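Local coordinates for UTP-glucose-1-phosphate uridylyltransferase 2 (Trypanosoma brucei, PDB 3GUE), which probably catalyses the reversible transfer of the uridylyl group of UTP to glucose 1-phosphate, giving UDP-glucose and diphosphate, and holds UDP-glucose in this crystal, at residues K81-L86 with G138-F143; G94-L99 with A373-C378; Q105-F110 with D221-T226. One frame throughout, in Å; residues are numbered along the deposited sequence.

Interaction 1. Residues K81-L86 with G138-F143; sequences KLNGGL and GETKNF. With UPG (uridine-5'-diphosphate-glucose), chain C.
A single side-chain hydrogen bond joins Asn83 on strand 77-83 to Thr140 on helix 137-143, a buried contact in the nucleotide-binding domain. Asn83 ND2 gives a hydrogen to Thr140 OG1 at 3.0 Å. The hydroxyl lies only 8° out of the amide plane of Asn83, but the N-H points somewhat past it, with an angle of 143° at the hydrogen. The two side chains reach for each other from opposite directions, and the threonine methyl CG2 comes alongside, 3.5 Å from Asn83 ND2. With CG anti to the backbone N (chi1 -167°), the amide of Asn83 is carried to the helix, away from the ligand. Asn132 OD1 takes a further bond from ND2 and Ser97 OG bonds to OD1, so both ends of this buried amide are gripped and its flip is fixed; Thr140 OG1 is itself bonded to Thr136 O. In this GT-A type domain the loop after the strand receives the uridine with its backbone. Gly85 N bonds to ribose O2C of UDP-glucose at 3.0 Å, while Gly84 N makes a weak bond to uracil O2 at 2.8 Å. The backbones of both glycines thus pass close against uracil and ribose. Leu82 lays its CD1 against the ribose, 3.7 Å from O4C.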
# COMPACT_ATOMS: atom_id res chain seq x y z
N LYS A 81 -9.26 -6.27 -0.57
CA LYS A 81 -8.63 -4.96 -0.32
C LYS A 81 -7.77 -5.09 0.93
O LYS A 81 -8.25 -5.55 1.97
CB LYS A 81 -9.74 -3.90 -0.12
CG LYS A 81 -9.97 -2.96 -1.33
CD LYS A 81 -8.84 -1.92 -1.43
CE LYS A 81 -9.24 -0.65 -2.20
NZ LYS A 81 -8.74 -0.66 -3.62
N LEU A 82 -6.48 -4.74 0.82
CA LEU A 82 -5.56 -4.75 1.96
C LEU A 82 -5.99 -3.65 2.96
O LEU A 82 -6.30 -2.52 2.57
CB LEU A 82 -4.11 -4.53 1.49
CG LEU A 82 -3.56 -5.50 0.42
CD1 LEU A 82 -2.12 -5.15 -0.02
CD2 LEU A 82 -3.66 -7.00 0.85
N ASN A 83 -5.97 -3.97 4.25
CA ASN A 83 -6.48 -3.05 5.28
C ASN A 83 -5.79 -3.26 6.65
O ASN A 83 -6.35 -2.94 7.69
CB ASN A 83 -8.00 -3.25 5.39
CG ASN A 83 -8.69 -2.15 6.19
OD1 ASN A 83 -8.46 -0.96 5.98
ND2 ASN A 83 -9.50 -2.56 7.15
N GLY A 84 -4.55 -3.78 6.61
CA GLY A 84 -3.88 -4.29 7.81
C GLY A 84 -2.77 -3.41 8.35
O GLY A 84 -2.30 -3.62 9.45
N GLY A 85 -2.37 -2.39 7.59
CA GLY A 85 -1.26 -1.54 8.01
C GLY A 85 -1.67 -0.57 9.11
O GLY A 85 -2.87 -0.35 9.34
N LEU A 86 -0.68 0.03 9.75
CA LEU A 86 -0.90 0.79 10.96
C LEU A 86 -0.83 2.28 10.71
O LEU A 86 -1.24 3.08 11.56
CB LEU A 86 0.10 0.40 12.04
CG LEU A 86 0.45 -1.08 12.16
CD1 LEU A 86 1.71 -1.27 12.99
CD2 LEU A 86 -0.73 -1.86 12.72
N GLY A 138 -11.24 -4.17 14.66
CA GLY A 138 -12.35 -3.64 15.47
C GLY A 138 -12.97 -2.33 14.98
O GLY A 138 -14.20 -2.20 14.90
N GLU A 139 -12.11 -1.35 14.71
CA GLU A 139 -12.54 -0.07 14.13
C GLU A 139 -13.20 -0.20 12.76
O GLU A 139 -14.17 0.51 12.46
CB GLU A 139 -11.35 0.90 14.00
CG GLU A 139 -11.04 1.64 15.27
CD GLU A 139 -10.30 2.91 15.01
OE1 GLU A 139 -9.23 3.10 15.64
OE2 GLU A 139 -10.77 3.73 14.18
N THR A 140 -12.63 -1.08 11.92
CA THR A 140 -13.18 -1.39 10.61
C THR A 140 -14.55 -2.05 10.73
O THR A 140 -15.51 -1.64 10.05
CB THR A 140 -12.22 -2.32 9.76
OG1 THR A 140 -10.98 -1.67 9.55
CG2 THR A 140 -12.80 -2.61 8.41
N LYS A 141 -14.65 -3.06 11.60
CA LYS A 141 -15.92 -3.73 11.82
C LYS A 141 -16.99 -2.73 12.26
O LYS A 141 -18.08 -2.71 11.68
CB LYS A 141 -15.81 -4.87 12.85
CG LYS A 141 -17.10 -5.68 12.96
CD LYS A 141 -16.97 -6.93 13.82
CE LYS A 141 -18.29 -7.61 13.89
NZ LYS A 141 -18.13 -9.03 14.28
N ASN A 142 -16.66 -1.87 13.23
CA ASN A 142 -17.67 -0.95 13.75
C ASN A 142 -18.07 0.10 12.72
O ASN A 142 -19.26 0.43 12.61
CB ASN A 142 -17.28 -0.31 15.08
CG ASN A 142 -18.51 -0.00 15.96
OD1 ASN A 142 -19.13 -0.92 16.53
ND2 ASN A 142 -18.87 1.29 16.06
N PHE A 143 -17.08 0.59 11.95
CA PHE A 143 -17.37 1.47 10.82
C PHE A 143 -18.38 0.87 9.83
O PHE A 143 -19.30 1.56 9.34
CB PHE A 143 -16.12 1.91 10.05
CG PHE A 143 -16.43 2.88 8.92
CD1 PHE A 143 -16.43 4.24 9.14
CD2 PHE A 143 -16.76 2.41 7.64
CE1 PHE A 143 -16.75 5.14 8.13
CE2 PHE A 143 -17.08 3.30 6.63
CZ PHE A 143 -17.08 4.68 6.88
N1 UPG C . -0.96 -3.51 4.81
C2 UPG C . -1.51 -4.70 5.32
N3 UPG C . -0.71 -5.46 6.16
C4 UPG C . 0.57 -5.10 6.51
C5 UPG C . 1.13 -3.93 5.99
C6 UPG C . 0.38 -3.13 5.14
O2 UPG C . -2.66 -5.11 5.09
O4 UPG C . 1.18 -5.84 7.29
C1C UPG C . -1.77 -2.66 3.88
C2C UPG C . -1.88 -1.15 4.11
O2C UPG C . -2.87 -0.85 5.11
C3C UPG C . -2.34 -0.70 2.73
C4C UPG C . -1.55 -1.61 1.81
O4C UPG C . -1.15 -2.77 2.59
O3C UPG C . -3.73 -1.02 2.58
C5C UPG C . -0.24 -0.91 1.30
O5C UPG C . 0.71 -0.69 2.31
PA UPG C . 1.56 0.69 2.36
O1A UPG C . 0.55 1.77 2.19
O2A UPG C . 2.46 0.73 3.52
O3A UPG C . 2.42 0.59 0.96
PB UPG C . 3.89 -0.07 0.75
O1B UPG C . 3.86 -1.44 1.29
O2B UPG C . 4.97 0.87 1.18
O3B UPG C . 3.94 -0.03 -0.85
C1' UPG C . 2.99 -0.86 -1.61
C2' UPG C . 3.77 -1.84 -2.48
C3' UPG C . 4.69 -1.02 -3.38
C4' UPG C . 3.84 -0.10 -4.26
C5' UPG C . 2.94 0.82 -3.38
C6' UPG C . 1.89 1.49 -4.21
O2' UPG C . 4.56 -2.73 -1.68
O3' UPG C . 5.51 -1.90 -4.13
O4' UPG C . 4.66 0.70 -5.10
O5' UPG C . 2.20 0.07 -2.37
O6' UPG C . 1.34 2.59 -3.48

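Interaction 2. Residues G94-L99 with A373-C378; sequences GPKSLL and APVKTC. With UPG (uridine-5'-diphosphate-glucose), chain C.
Lys96 and Val375 meet on the phosphate side of the UDP-glucose pocket, in a GT-A type nucleotidyltransferase domain. Segment 94-99 lies in the loop after strand 77-83 and makes a short 3-10 turn; segment 373-378 leads into helix 378-385. Lys96 bridges them. It leaves its backbone with CG opposite N (chi1 -176°), stays extended through chi2 and bends at chi3, which brings NZ to Val375 O at 3.1 Å. The ammonium group approaches that carbonyl from a tilt of 20° to its plane, at a C=O...N angle of 136°. On the way, Lys96 CD passes 4.3 Å from Val375 CG1. A water accepts from Lys96 NZ at 2.9 Å and donates to Lys376 O, so the same lysine reaches two successive carbonyls, one directly and one through the water. Lys96 is predicted to bind UTP; in this product complex its amine is held by the 373-378 backbone.

Lys376 turns the opposite way, its CB leaving the 94-99 loop for the ligand. Bends at chi2 and chi3 fold the chain so that NZ sits between the diphosphate and the glucose. Asp221 adds a salt bridge to this amine and also accepts from Val375 N, which ties it to the loop carrying the lysine and probably helps to orient the amine. Lys96 NZ and Lys376 NZ stand 5.7 Å apart, probably tolerated because the phosphates and the Asp221 carboxylate lie close by. The hydrogens of Lys376 NZ are shared among several acceptors. Besides Asp221 these include the bridging oxygen O3A and the glucose hydroxyl oxygen O6' of UDP-glucose. The shortest of its bonds to the ligand runs from Lys376 NZ to the alpha-phosphate oxygen UPG O1A, at 2.8 Å.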
# COMPACT_ATOMS: atom_id res chain seq x y z
N GLY A 94 -3.79 2.91 13.69
CA GLY A 94 -4.97 2.19 13.23
C GLY A 94 -5.20 2.42 11.76
O GLY A 94 -4.31 2.90 11.07
N PRO A 95 -6.41 2.07 11.28
CA PRO A 95 -6.68 2.01 9.84
C PRO A 95 -6.74 3.36 9.13
O PRO A 95 -7.64 4.17 9.39
CB PRO A 95 -8.02 1.25 9.77
CG PRO A 95 -8.69 1.49 11.09
CD PRO A 95 -7.59 1.71 12.09
N LYS A 96 -5.80 3.58 8.20
CA LYS A 96 -5.81 4.75 7.31
C LYS A 96 -7.08 4.81 6.44
O LYS A 96 -7.46 5.86 6.02
CB LYS A 96 -4.57 4.77 6.43
CG LYS A 96 -4.42 5.98 5.52
CD LYS A 96 -3.35 5.72 4.48
CE LYS A 96 -1.96 5.78 5.12
NZ LYS A 96 -0.92 5.07 4.31
N SER A 97 -7.72 3.68 6.20
CA SER A 97 -8.95 3.65 5.40
C SER A 97 -10.12 4.43 6.03
O SER A 97 -11.06 4.79 5.34
CB SER A 97 -9.37 2.18 5.07
OG SER A 97 -9.82 1.47 6.23
N LEU A 98 -10.07 4.66 7.35
CA LEU A 98 -11.11 5.40 8.07
C LEU A 98 -10.84 6.90 8.00
O LEU A 98 -11.57 7.72 8.57
CB LEU A 98 -11.21 4.89 9.51
CG LEU A 98 -11.64 3.41 9.61
CD1 LEU A 98 -11.85 3.01 11.06
CD2 LEU A 98 -12.87 3.14 8.77
N LEU A 99 -9.78 7.26 7.28
CA LEU A 99 -9.51 8.68 6.99
C LEU A 99 -10.54 9.29 6.01
O LEU A 99 -10.90 8.65 5.02
CB LEU A 99 -8.09 8.87 6.47
CG LEU A 99 -7.02 9.39 7.44
CD1 LEU A 99 -7.00 8.61 8.74
CD2 LEU A 99 -5.65 9.34 6.74
N ALA A 373 -4.16 5.91 -7.47
CA ALA A 373 -4.23 7.14 -6.68
C ALA A 373 -3.75 6.81 -5.25
O ALA A 373 -4.57 6.69 -4.33
CB ALA A 373 -5.68 7.69 -6.63
N PRO A 374 -2.43 6.64 -5.07
CA PRO A 374 -1.92 6.16 -3.79
C PRO A 374 -1.95 7.25 -2.71
O PRO A 374 -1.78 8.45 -3.02
CB PRO A 374 -0.45 5.84 -4.10
CG PRO A 374 -0.08 6.88 -5.14
CD PRO A 374 -1.33 6.91 -6.03
N VAL A 375 -2.15 6.82 -1.47
CA VAL A 375 -1.95 7.69 -0.30
C VAL A 375 -1.06 6.96 0.70
O VAL A 375 -1.55 6.12 1.47
CB VAL A 375 -3.29 8.10 0.37
CG1 VAL A 375 -3.05 8.93 1.67
CG2 VAL A 375 -4.19 8.90 -0.66
N LYS A 376 0.25 7.27 0.63
CA LYS A 376 1.26 6.76 1.56
C LYS A 376 1.59 7.82 2.60
O LYS A 376 1.97 7.50 3.74
CB LYS A 376 2.58 6.44 0.81
CG LYS A 376 2.45 5.68 -0.47
CD LYS A 376 2.12 4.24 -0.20
CE LYS A 376 0.66 3.95 -0.44
NZ LYS A 376 0.48 2.48 -0.52
N THR A 377 1.40 9.08 2.21
CA THR A 377 1.77 10.23 3.04
C THR A 377 0.66 11.28 3.11
O THR A 377 -0.35 11.21 2.39
CB THR A 377 3.03 10.94 2.50
OG1 THR A 377 2.72 11.53 1.23
CG2 THR A 377 4.22 9.99 2.36
N CYS A 378 0.86 12.27 3.98
CA CYS A 378 -0.07 13.38 4.15
C CYS A 378 -0.03 14.28 2.91
O CYS A 378 -1.05 14.86 2.56
CB CYS A 378 0.22 14.17 5.43
SG CYS A 378 -0.27 13.41 6.99
N1 UPG C . -0.96 -3.51 4.81
C2 UPG C . -1.51 -4.70 5.32
N3 UPG C . -0.71 -5.46 6.16
C4 UPG C . 0.57 -5.10 6.51
C5 UPG C . 1.13 -3.93 5.99
C6 UPG C . 0.38 -3.13 5.14
O2 UPG C . -2.66 -5.11 5.09
O4 UPG C . 1.18 -5.84 7.29
C1C UPG C . -1.77 -2.66 3.88
C2C UPG C . -1.88 -1.15 4.11
O2C UPG C . -2.87 -0.85 5.11
C3C UPG C . -2.34 -0.70 2.73
C4C UPG C . -1.55 -1.61 1.81
O4C UPG C . -1.15 -2.77 2.59
O3C UPG C . -3.73 -1.02 2.58
C5C UPG C . -0.24 -0.91 1.30
O5C UPG C . 0.71 -0.69 2.31
PA UPG C . 1.56 0.69 2.36
O1A UPG C . 0.55 1.77 2.19
O2A UPG C . 2.46 0.73 3.52
O3A UPG C . 2.42 0.59 0.96
PB UPG C . 3.89 -0.07 0.75
O1B UPG C . 3.86 -1.44 1.29
O2B UPG C . 4.97 0.87 1.18
O3B UPG C . 3.94 -0.03 -0.85
C1' UPG C . 2.99 -0.86 -1.61
C2' UPG C . 3.77 -1.84 -2.48
C3' UPG C . 4.69 -1.02 -3.38
C4' UPG C . 3.84 -0.10 -4.26
C5' UPG C . 2.94 0.82 -3.38
C6' UPG C . 1.89 1.49 -4.21
O2' UPG C . 4.56 -2.73 -1.68
O3' UPG C . 5.51 -1.90 -4.13
O4' UPG C . 4.66 0.70 -5.10
O5' UPG C . 2.20 0.07 -2.37
O6' UPG C . 1.34 2.59 -3.48
O HOH W 1 1.51 5.44 5.77

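Interaction 3. Residues Q105-F110 with D221-T226; sequences QTFLDF and DNLGAT
Phe107 and Leu223 both hold CG anti to the carbonyl carbon (chi1 -80° and -64°), which sends the ring off the first turn of helix 107-122 and the leucine branch across it at about a right angle. Leu223 CD1 packs against Phe107 CD1 at 3.5 Å, and its other methyl, CD2, reaches down to the helix itself, 3.4 Å from Phe107 O and 3.7 Å from Phe110 CB. The leucine therefore sits in the angle between the two phenylalanines. At the edge of the Phe107 ring, beside the leucine contact, Asp221 O lies near the ring plane, 3.0 Å from Phe107 CE1; the Asp221 carboxylate is turned to the 373-378 loop. Both partners have their backbone held locally. Asp109 N donates to Thr106 OG1 at 3.1 Å, and Asp109 OD2 accepts from Thr106 N at 2.7 Å through its anti lone pair. In the facing loop, Gly224 N bonds to Asn222 OD1 at 3.0 Å. A capping box thus starts the helix and an Asx turn shapes the loop, next to the UDP-glucose site of the GT-A type domain, which Asp221 touches.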
# COMPACT_ATOMS: atom_id res chain seq x y z
N GLN A 105 -16.85 11.23 3.13
CA GLN A 105 -16.62 9.82 2.76
C GLN A 105 -15.16 9.43 3.02
O GLN A 105 -14.24 10.15 2.64
CB GLN A 105 -17.00 9.55 1.29
CG GLN A 105 -18.43 10.02 0.89
CD GLN A 105 -19.53 9.25 1.60
OE1 GLN A 105 -19.88 9.56 2.74
NE2 GLN A 105 -20.09 8.26 0.92
N THR A 106 -14.97 8.33 3.72
CA THR A 106 -13.62 7.79 4.01
C THR A 106 -13.18 6.93 2.82
O THR A 106 -13.95 6.76 1.86
CB THR A 106 -13.61 6.89 5.25
OG1 THR A 106 -14.48 5.78 5.03
CG2 THR A 106 -14.07 7.67 6.56
N PHE A 107 -11.98 6.35 2.92
CA PHE A 107 -11.44 5.45 1.89
C PHE A 107 -12.40 4.24 1.86
O PHE A 107 -12.70 3.70 0.80
CB PHE A 107 -10.01 4.96 2.22
CG PHE A 107 -8.88 5.95 1.91
CD1 PHE A 107 -8.24 5.94 0.67
CD2 PHE A 107 -8.44 6.86 2.88
CE1 PHE A 107 -7.20 6.84 0.39
CE2 PHE A 107 -7.39 7.76 2.61
CZ PHE A 107 -6.77 7.75 1.37
N LEU A 108 -12.91 3.86 3.04
CA LEU A 108 -13.70 2.64 3.16
C LEU A 108 -15.12 2.80 2.62
O LEU A 108 -15.70 1.85 2.09
CB LEU A 108 -13.68 2.10 4.62
CG LEU A 108 -14.17 0.67 4.90
CD1 LEU A 108 -13.63 -0.41 3.92
CD2 LEU A 108 -13.83 0.32 6.34
N ASP A 109 -15.68 4.00 2.78
CA ASP A 109 -16.90 4.43 2.07
C ASP A 109 -16.75 4.19 0.58
O ASP A 109 -17.55 3.46 -0.01
CB ASP A 109 -17.19 5.92 2.30
CG ASP A 109 -17.80 6.17 3.64
OD1 ASP A 109 -18.85 5.54 3.93
OD2 ASP A 109 -17.22 6.99 4.39
N PHE A 110 -15.73 4.82 -0.03
CA PHE A 110 -15.43 4.62 -1.47
C PHE A 110 -15.24 3.16 -1.92
O PHE A 110 -15.80 2.77 -2.94
CB PHE A 110 -14.30 5.54 -1.94
CG PHE A 110 -14.73 6.97 -2.11
CD1 PHE A 110 -15.62 7.32 -3.11
CD2 PHE A 110 -14.25 7.97 -1.24
CE1 PHE A 110 -16.06 8.65 -3.27
CE2 PHE A 110 -14.66 9.29 -1.39
CZ PHE A 110 -15.56 9.64 -2.41
N ASP A 221 -5.67 2.18 0.41
CA ASP A 221 -5.52 3.63 0.12
C ASP A 221 -5.68 4.01 -1.37
O ASP A 221 -5.83 5.18 -1.71
CB ASP A 221 -4.17 4.14 0.63
CG ASP A 221 -2.97 3.46 -0.06
OD1 ASP A 221 -2.46 4.01 -1.05
OD2 ASP A 221 -2.58 2.36 0.37
N ASN A 222 -5.74 3.01 -2.25
CA ASN A 222 -5.80 3.24 -3.70
C ASN A 222 -7.21 3.07 -4.22
O ASN A 222 -7.66 1.96 -4.49
CB ASN A 222 -4.86 2.29 -4.47
CG ASN A 222 -4.92 2.51 -5.98
OD1 ASN A 222 -5.41 3.54 -6.45
ND2 ASN A 222 -4.40 1.56 -6.75
N LEU A 223 -7.91 4.19 -4.37
CA LEU A 223 -9.32 4.17 -4.74
C LEU A 223 -9.44 4.22 -6.27
O LEU A 223 -10.53 4.39 -6.82
CB LEU A 223 -10.04 5.33 -4.03
CG LEU A 223 -10.08 5.25 -2.48
CD1 LEU A 223 -10.64 6.51 -1.88
CD2 LEU A 223 -10.91 4.05 -2.05
N GLY A 224 -8.31 4.05 -6.95
CA GLY A 224 -8.33 3.95 -8.43
C GLY A 224 -8.41 2.52 -8.95
O GLY A 224 -8.73 2.29 -10.13
N ALA A 225 -8.06 1.57 -8.08
CA ALA A 225 -7.97 0.14 -8.42
C ALA A 225 -9.29 -0.35 -9.03
O ALA A 225 -10.37 0.02 -8.57
CB ALA A 225 -7.57 -0.69 -7.18
N THR A 226 -9.19 -1.09 -10.12
CA THR A 226 -10.36 -1.59 -10.83
C THR A 226 -10.17 -3.07 -11.20
O THR A 226 -9.10 -3.49 -11.67
CB THR A 226 -10.75 -0.69 -12.08
OG1 THR A 226 -12.02 -1.08 -12.60
CG2 THR A 226 -9.72 -0.76 -13.23

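All three contacts are buried, yet their chemistry shifts with distance from the ligand. Interactions 1 and 2 are polar and touch UDP-glucose directly, the first at the uridine end, the second at the diphosphate and sugar; interaction 3 is mainly apolar and lies behind them, touching the ligand through Asp221. Contacts between their residues knit them together. Glu139 of interaction 1 packs against Pro95 of interaction 2, Lys81 NZ of interaction 1 reaches Asn222 O of interaction 3, and Asn222 OD1 takes a bond from Ala373 N. Helix 137-143, from interaction 1, also packs Phe143 against Leu98 and against the capping box of 105-110.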